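Local coordinates for protein RmpD (Hexulose-6-phosphate synthase) (PDB 3EXR) that adopts a TIM-barrel fold, a closed parallel eight-stranded sheet surrounded by helices, and forms an assembly of two copies of the chain, at residues A[10-15]-A[21-26]; A[15-20]-A[46-51]. All coordinates share one frame; numbering follows the deposited sequence.

Interaction 1 of 2, residues A[10-15]-A[21-26]; sequences VALDHS and ITAAVS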
ATOM      1  N   VAL A  10     -12.810 -12.146   7.812  1.00  9.44           N
ATOM      2  CA  VAL A  10     -11.879 -12.994   7.066  1.00  9.66           C
ATOM      3  C   VAL A  10     -11.120 -12.160   6.036  1.00  9.32           C
ATOM      4  O   VAL A  10     -11.727 -11.423   5.256  1.00  9.39           O
ATOM      5  CB  VAL A  10     -12.575 -14.201   6.352  1.00  9.67           C
ATOM      6  CG1 VAL A  10     -13.601 -13.735   5.308  1.00 11.86           C
ATOM      7  CG2 VAL A  10     -11.557 -15.089   5.691  1.00 10.84           C
ATOM      8  N   ALA A  11      -9.800 -12.245   6.109  1.00  8.74           N
ATOM      9  CA  ALA A  11      -8.913 -11.617   5.146  1.00  9.36           C
ATOM     10  C   ALA A  11      -8.661 -12.597   4.015  1.00  9.21           C
ATOM     11  O   ALA A  11      -8.349 -13.768   4.255  1.00  9.99           O
ATOM     12  CB  ALA A  11      -7.579 -11.261   5.827  1.00 10.36           C
ATOM     13  N   LEU A  12      -8.753 -12.093   2.788  1.00  8.49           N
ATOM     14  CA  LEU A  12      -8.401 -12.831   1.567  1.00  8.80           C
ATOM     15  C   LEU A  12      -7.127 -12.248   0.970  1.00  8.65           C
ATOM     16  O   LEU A  12      -7.140 -11.193   0.328  1.00  8.05           O
ATOM     17  CB  LEU A  12      -9.538 -12.793   0.553  1.00  9.46           C
ATOM     18  CG  LEU A  12     -10.952 -12.991   1.097  1.00  9.25           C
ATOM     19  CD1 LEU A  12     -11.956 -12.474   0.095  1.00 10.04           C
ATOM     20  CD2 LEU A  12     -11.167 -14.468   1.452  1.00 10.87           C
ATOM     21  N   ASP A  13      -6.006 -12.913   1.215  1.00  8.88           N
ATOM     22  CA  ASP A  13      -4.693 -12.400   0.826  1.00  9.73           C
ATOM     23  C   ASP A  13      -4.060 -13.193  -0.314  1.00  9.68           C
ATOM     24  O   ASP A  13      -2.842 -13.143  -0.512  1.00 10.16           O
ATOM     25  CB  ASP A  13      -3.741 -12.336   2.027  1.00 10.33           C
ATOM     26  CG  ASP A  13      -4.281 -11.477   3.183  1.00 11.17           C
ATOM     27  OD1 ASP A  13      -4.666 -10.320   2.914  1.00 12.21           O
ATOM     28  OD2 ASP A  13      -4.321 -11.921   4.373  1.00 14.99           O
ATOM     29  N   HIS A  14      -4.906 -13.880  -1.077  1.00  9.26           N
ATOM     30  CA  HIS A  14      -4.506 -14.744  -2.181  1.00  8.85           C
ATOM     31  C   HIS A  14      -3.867 -13.946  -3.310  1.00  9.20           C
ATOM     32  O   HIS A  14      -4.140 -12.753  -3.492  1.00  9.59           O
ATOM     33  CB  HIS A  14      -5.725 -15.522  -2.701  1.00  8.83           C
ATOM     34  CG  HIS A  14      -6.467 -16.234  -1.611  1.00  7.86           C
ATOM     35  ND1 HIS A  14      -7.346 -15.585  -0.772  1.00  8.44           N
ATOM     36  CD2 HIS A  14      -6.404 -17.509  -1.182  1.00  8.93           C
ATOM     37  CE1 HIS A  14      -7.819 -16.447   0.114  1.00  8.64           C
ATOM     38  NE2 HIS A  14      -7.256 -17.620  -0.110  1.00  8.14           N
ATOM     39  N   SER A  15      -2.993 -14.614  -4.053  1.00  9.28           N
ATOM     40  CA  SER A  15      -2.322 -14.004  -5.189  1.00 10.03           C
ATOM     41  C   SER A  15      -3.064 -14.126  -6.526  1.00 10.34           C
ATOM     42  O   SER A  15      -2.546 -13.732  -7.566  1.00 10.28           O
ATOM     43  CB  SER A  15      -0.900 -14.565  -5.296  1.00 10.39           C
ATOM     44  OG  SER A  15      -0.080 -14.118  -4.234  1.00 10.49           O
ATOM     45  N   ILE A  21     -11.998 -15.762  -4.279  1.00  9.14           N
ATOM     46  CA  ILE A  21     -13.431 -16.023  -4.440  1.00  9.74           C
ATOM     47  C   ILE A  21     -13.780 -17.361  -3.794  1.00  9.61           C
ATOM     48  O   ILE A  21     -14.769 -17.472  -3.071  1.00  9.88           O
ATOM     49  CB  ILE A  21     -13.841 -15.977  -5.926  1.00  9.27           C
ATOM     50  CG1 ILE A  21     -13.634 -14.545  -6.488  1.00 10.54           C
ATOM     51  CG2 ILE A  21     -15.297 -16.435  -6.111  1.00  8.99           C
ATOM     52  CD1 ILE A  21     -13.869 -14.408  -7.973  1.00 13.51           C
ATOM     53  N   THR A  22     -12.933 -18.358  -3.997  1.00  9.53           N
ATOM     54  CA  THR A  22     -13.244 -19.681  -3.430  1.00  9.64           C
ATOM     55  C   THR A  22     -13.237 -19.625  -1.909  1.00  9.90           C
ATOM     56  O   THR A  22     -14.112 -20.170  -1.263  1.00 10.22           O
ATOM     57  CB  THR A  22     -12.303 -20.751  -3.971  1.00  9.70           C
ATOM     58  OG1 THR A  22     -12.502 -20.870  -5.379  1.00 11.07           O
ATOM     59  CG2 THR A  22     -12.598 -22.117  -3.380  1.00 11.25           C
ATOM     60  N   ALA A  23     -12.252 -18.940  -1.340  1.00  9.72           N
ATOM     61  CA  ALA A  23     -12.175 -18.828   0.128  1.00  8.83           C
ATOM     62  C   ALA A  23     -13.377 -18.041   0.677  1.00  9.17           C
ATOM     63  O   ALA A  23     -13.983 -18.419   1.707  1.00 10.14           O
ATOM     64  CB  ALA A  23     -10.875 -18.184   0.560  1.00  8.91           C
ATOM     65  N   ALA A  24     -13.727 -16.939   0.015  1.00  9.58           N
ATOM     66  CA  ALA A  24     -14.864 -16.107   0.438  1.00  9.94           C
ATOM     67  C   ALA A  24     -16.167 -16.870   0.468  1.00 10.89           C
ATOM     68  O   ALA A  24     -16.928 -16.785   1.441  1.00 11.57           O
ATOM     69  CB  ALA A  24     -15.017 -14.903  -0.469  1.00 10.11           C
ATOM     70  N   VAL A  25     -16.413 -17.635  -0.580  1.00 11.30           N
ATOM     71  CA  VAL A  25     -17.637 -18.436  -0.651  1.00 12.09           C
ATOM     72  C   VAL A  25     -17.665 -19.505   0.447  1.00 11.98           C
ATOM     73  O   VAL A  25     -18.723 -19.804   0.985  1.00 13.37           O
ATOM     74  CB  VAL A  25     -17.829 -19.034  -2.067  1.00 11.88           C
ATOM     75  CG1 VAL A  25     -18.995 -20.053  -2.094  1.00 11.99           C
ATOM     76  CG2 VAL A  25     -18.105 -17.923  -3.062  1.00 13.02           C
ATOM     77  N   SER A  26     -16.498 -20.051   0.799  1.00 11.96           N
ATOM     78  CA  SER A  26     -16.420 -21.108   1.824  1.00 12.36           C
ATOM     79  C   SER A  26     -16.816 -20.662   3.219  1.00 12.28           C
ATOM     80  O   SER A  26     -17.285 -21.485   4.004  1.00 12.92           O
ATOM     81  CB  SER A  26     -15.026 -21.754   1.855  1.00 12.00           C
ATOM     82  OG  SER A  26     -14.041 -20.914   2.448  1.00 14.12           O
TER
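Leu12, the last residue of strand 7-12, is the first in its segment to touch the helix, and it does so with both ends of its fork. CD2 rests 3.8 Å from Ala23 CB, while CD1 lies 3.9 Å from Ala24 CB. CD2 also comes against the backbone, 3.8 Å from Ala24 N. With CG anti to its own carbonyl carbon (chi1 -42°), the isobutyl group straddles two successive alanines, of which Ala23 points its methyl at the strand segment. The carbonyl oxygen of Ala23 is taken up within the helix, by Ser26 OG (2.6 Å from Ala23 O). The short methyls of the two alanines let the helix settle close to the strand: the CA atoms of Leu12 and Ala23 are 7.2 Å apart. The setting is the first beta-alpha-beta unit of a TIM barrel, in which helix 17-27 packs on the outside of the sheet and links strand 7-12 to the parallel neighbour 33-36; Ile34 of that neighbour also touches Leu12.

Beyond the end of the strand the chain turns, and His14 brings its imidazole back against the same helix. Ring atom CE1 approaches Ala23 CB to 3.5 Å, the methyl standing obliquely to the ring, and NE2 is nearly as close, at 3.7 Å. Leu12 CB meets the ring at its edge, in plane, and together these two neighbours probably restrict its rotation. Ser15, last in the segment, reaches a different surface: its OG is hydrogen-bonded to Asn77 of the second subunit.

Interaction 2 of 2, residues A[15-20]-A[46-51]; sequences SNLKGA and SELVEV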
ATOM      1  N   SER A  15      -2.993 -14.614  -4.053  1.00  9.28           N
ATOM      2  CA  SER A  15      -2.322 -14.004  -5.189  1.00 10.03           C
ATOM      3  C   SER A  15      -3.064 -14.126  -6.526  1.00 10.34           C
ATOM      4  O   SER A  15      -2.546 -13.732  -7.566  1.00 10.28           O
ATOM      5  CB  SER A  15      -0.900 -14.565  -5.296  1.00 10.39           C
ATOM      6  OG  SER A  15      -0.080 -14.118  -4.234  1.00 10.49           O
ATOM      7  N   ASN A  16      -4.275 -14.683  -6.486  1.00  9.90           N
ATOM      8  CA  ASN A  16      -5.107 -14.812  -7.664  1.00 10.22           C
ATOM      9  C   ASN A  16      -6.589 -14.718  -7.309  1.00 10.42           C
ATOM     10  O   ASN A  16      -6.997 -14.812  -6.145  1.00 10.18           O
ATOM     11  CB  ASN A  16      -4.738 -16.087  -8.441  1.00 10.10           C
ATOM     12  CG  ASN A  16      -4.860 -17.333  -7.607  1.00 12.34           C
ATOM     13  OD1 ASN A  16      -5.749 -17.454  -6.774  1.00 12.03           O
ATOM     14  ND2 ASN A  16      -3.937 -18.269  -7.810  1.00 16.21           N
ATOM     15  N   LEU A  17      -7.380 -14.447  -8.331  1.00 10.43           N
ATOM     16  CA  LEU A  17      -8.797 -14.183  -8.201  1.00 10.56           C
ATOM     17  C   LEU A  17      -9.527 -15.423  -7.690  1.00 10.37           C
ATOM     18  O   LEU A  17     -10.339 -15.334  -6.749  1.00  9.63           O
ATOM     19  CB  LEU A  17      -9.358 -13.741  -9.546  1.00 11.03           C
ATOM     20  CG  LEU A  17     -10.822 -13.361  -9.493  1.00 13.00           C
ATOM     21  CD1 LEU A  17     -11.026 -12.120  -8.601  1.00 13.35           C
ATOM     22  CD2 LEU A  17     -11.392 -13.177 -10.881  1.00 13.56           C
ATOM     23  N   LYS A  18      -9.204 -16.584  -8.262  1.00 10.27           N
ATOM     24  CA  LYS A  18      -9.890 -17.813  -7.878  1.00 10.37           C
ATOM     25  C   LYS A  18      -9.694 -18.139  -6.396  1.00 10.14           C
ATOM     26  O   LYS A  18     -10.632 -18.556  -5.729  1.00 11.25           O
ATOM     27  CB  LYS A  18      -9.460 -18.985  -8.772  1.00 10.53           C
ATOM     28  CG  LYS A  18      -8.045 -19.494  -8.524  1.00 11.53           C
ATOM     29  CD  LYS A  18      -7.652 -20.551  -9.548  1.00 14.34           C
ATOM     30  CE  LYS A  18      -6.331 -21.211  -9.202  1.00 16.05           C
ATOM     31  NZ  LYS A  18      -5.962 -22.211 -10.258  1.00 18.03           N
ATOM     32  N   GLY A  19      -8.506 -17.893  -5.857  1.00  9.45           N
ATOM     33  CA  GLY A  19      -8.280 -18.241  -4.444  1.00 10.13           C
ATOM     34  C   GLY A  19      -9.113 -17.389  -3.497  1.00  9.34           C
ATOM     35  O   GLY A  19      -9.674 -17.871  -2.490  1.00 10.12           O
ATOM     36  N   ALA A  20      -9.200 -16.087  -3.815  1.00  9.20           N
ATOM     37  CA  ALA A  20     -10.017 -15.152  -3.014  1.00  9.15           C
ATOM     38  C   ALA A  20     -11.495 -15.509  -3.076  1.00  9.29           C
ATOM     39  O   ALA A  20     -12.183 -15.555  -2.056  1.00  9.23           O
ATOM     40  CB  ALA A  20      -9.836 -13.712  -3.499  1.00  9.43           C
ATOM     41  N   SER A  46      -9.750  -4.020  -8.586  1.00  7.40           N
ATOM     42  CA  SER A  46     -10.873  -3.716  -7.712  1.00  7.29           C
ATOM     43  C   SER A  46     -12.151  -4.435  -8.098  1.00  7.76           C
ATOM     44  O   SER A  46     -13.124  -4.389  -7.354  1.00  7.74           O
ATOM     45  CB  SER A  46     -11.086  -2.208  -7.655  1.00  7.84           C
ATOM     46  OG  SER A  46     -11.465  -1.690  -8.925  1.00  9.47           O
ATOM     47  N   GLU A  47     -12.181  -5.104  -9.239  1.00  8.31           N
ATOM     48  CA  GLU A  47     -13.400  -5.799  -9.630  1.00  8.99           C
ATOM     49  C   GLU A  47     -13.770  -6.861  -8.562  1.00  9.14           C
ATOM     50  O   GLU A  47     -14.931  -7.116  -8.308  1.00  9.15           O
ATOM     51  CB  GLU A  47     -13.347  -6.370 -11.045  1.00  9.14           C
ATOM     52  CG  GLU A  47     -14.673  -6.991 -11.476  1.00 10.39           C
ATOM     53  CD  GLU A  47     -14.740  -7.424 -12.930  1.00 11.59           C
ATOM     54  OE1 GLU A  47     -13.703  -7.772 -13.532  1.00 14.20           O
ATOM     55  OE2 GLU A  47     -15.876  -7.465 -13.449  1.00 14.28           O
ATOM     56  N   LEU A  48     -12.763  -7.416  -7.908  1.00  9.30           N
ATOM     57  CA  LEU A  48     -12.987  -8.355  -6.813  1.00  8.85           C
ATOM     58  C   LEU A  48     -13.944  -7.779  -5.772  1.00  8.50           C
ATOM     59  O   LEU A  48     -14.821  -8.505  -5.250  1.00  7.84           O
ATOM     60  CB  LEU A  48     -11.657  -8.744  -6.153  1.00  9.44           C
ATOM     61  CG  LEU A  48     -11.736  -9.616  -4.884  1.00 10.31           C
ATOM     62  CD1 LEU A  48     -12.366 -10.955  -5.159  1.00 12.51           C
ATOM     63  CD2 LEU A  48     -10.361  -9.807  -4.276  1.00 11.72           C
ATOM     64  N   VAL A  49     -13.789  -6.492  -5.461  1.00  8.97           N
ATOM     65  CA  VAL A  49     -14.654  -5.869  -4.447  1.00  8.43           C
ATOM     66  C   VAL A  49     -16.123  -5.976  -4.867  1.00  8.51           C
ATOM     67  O   VAL A  49     -16.992  -6.301  -4.074  1.00  8.13           O
ATOM     68  CB  VAL A  49     -14.273  -4.387  -4.190  1.00  8.31           C
ATOM     69  CG1 VAL A  49     -15.248  -3.718  -3.242  1.00  9.13           C
ATOM     70  CG2 VAL A  49     -12.859  -4.298  -3.628  1.00  9.42           C
ATOM     71  N   GLU A  50     -16.370  -5.683  -6.134  1.00  8.42           N
ATOM     72  CA  GLU A  50     -17.715  -5.760  -6.704  1.00  9.14           C
ATOM     73  C   GLU A  50     -18.281  -7.201  -6.736  1.00  9.33           C
ATOM     74  O   GLU A  50     -19.459  -7.423  -6.459  1.00 10.16           O
ATOM     75  CB  GLU A  50     -17.712  -5.128  -8.096  1.00  9.95           C
ATOM     76  CG  GLU A  50     -19.087  -4.904  -8.683  1.00 10.96           C
ATOM     77  CD  GLU A  50     -19.103  -3.996  -9.912  1.00 14.50           C
ATOM     78  OE1 GLU A  50     -18.165  -3.215 -10.101  1.00 16.25           O
ATOM     79  OE2 GLU A  50     -20.103  -4.049 -10.664  1.00 15.70           O
ATOM     80  N   VAL A  51     -17.435  -8.168  -7.048  1.00  9.09           N
ATOM     81  CA  VAL A  51     -17.841  -9.575  -7.039  1.00  8.13           C
ATOM     82  C   VAL A  51     -18.242  -9.969  -5.613  1.00  8.96           C
ATOM     83  O   VAL A  51     -19.255 -10.627  -5.436  1.00  9.21           O
ATOM     84  CB  VAL A  51     -16.724 -10.490  -7.576  1.00  8.33           C
ATOM     85  CG1 VAL A  51     -17.033 -11.963  -7.341  1.00  9.71           C
ATOM     86  CG2 VAL A  51     -16.466 -10.201  -9.073  1.00  8.04           C
TER
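Leu17, Ala20 and Leu48 meet through aliphatic carbons, with no flat group at their interface; the planar group that matters is the carboxamide of Asn16, just before the helix. What lies at its oxygen end is Gly19 N, which donates to Asn16 OD1 over 2.9 Å. This N-H meets the oxygen from a position tilted 24° from the carbonyl plane. Asn16 is thereby the N-cap of helix 17-27, satisfying an amide of the first turn that has no earlier helical carbonyl to use; this capping bond lies in the same first turn that carries Leu17 and Ala20. The following amide, Ala20 N, makes a weak bond to Asn16 O.

This corner belongs to the outer layer of the barrel, where helix 17-27, from the first strand-helix unit, lies against helix 47-55, the second of the two helices between strands 33-36 and 60-67. Leu48 points toward its neighbour, and its two methyls span Ala20: CD2 is 4.0 Å from Ala20 CB and CD1 4.1 Å from the same carbon. Leu17 sits on the exposed margin. Its first bond does not aim at the other helix, but with CG anti to the backbone N (chi1 -177°) CD1 swings across to within 3.9 Å of Leu48 CD1. The two leucines pass one another in opposite directions. From helix 38-44, Cys40 packs on both Ala20 and Leu48, and Val44 on Leu17. At the start of the second segment, Ser46 OG bonds to Arg81 NE and also to Gln43 OE1 of the second subunit.

Interaction 1 and interaction 2 lie with centres about 8 Å apart on one side of the barrel, and helix 17-27 serves both. Along the chain their segments alternate: 10-15, then 15-20, 21-26 and 46-51, with Ser15 common to the two. Interaction 1 fixes the helix inward, to the strand that precedes it; interaction 2 fixes it laterally, to helix 47-55. The two join up directly, since the imidazole of His14 packs against the backbone of Gly19 and Ala20, while Ile21 reaches Leu48. Helix 17-27 thus packs on both its own strand and a neighbouring helix of the outer layer, close to where Ser15 and Ser46 meet the second subunit.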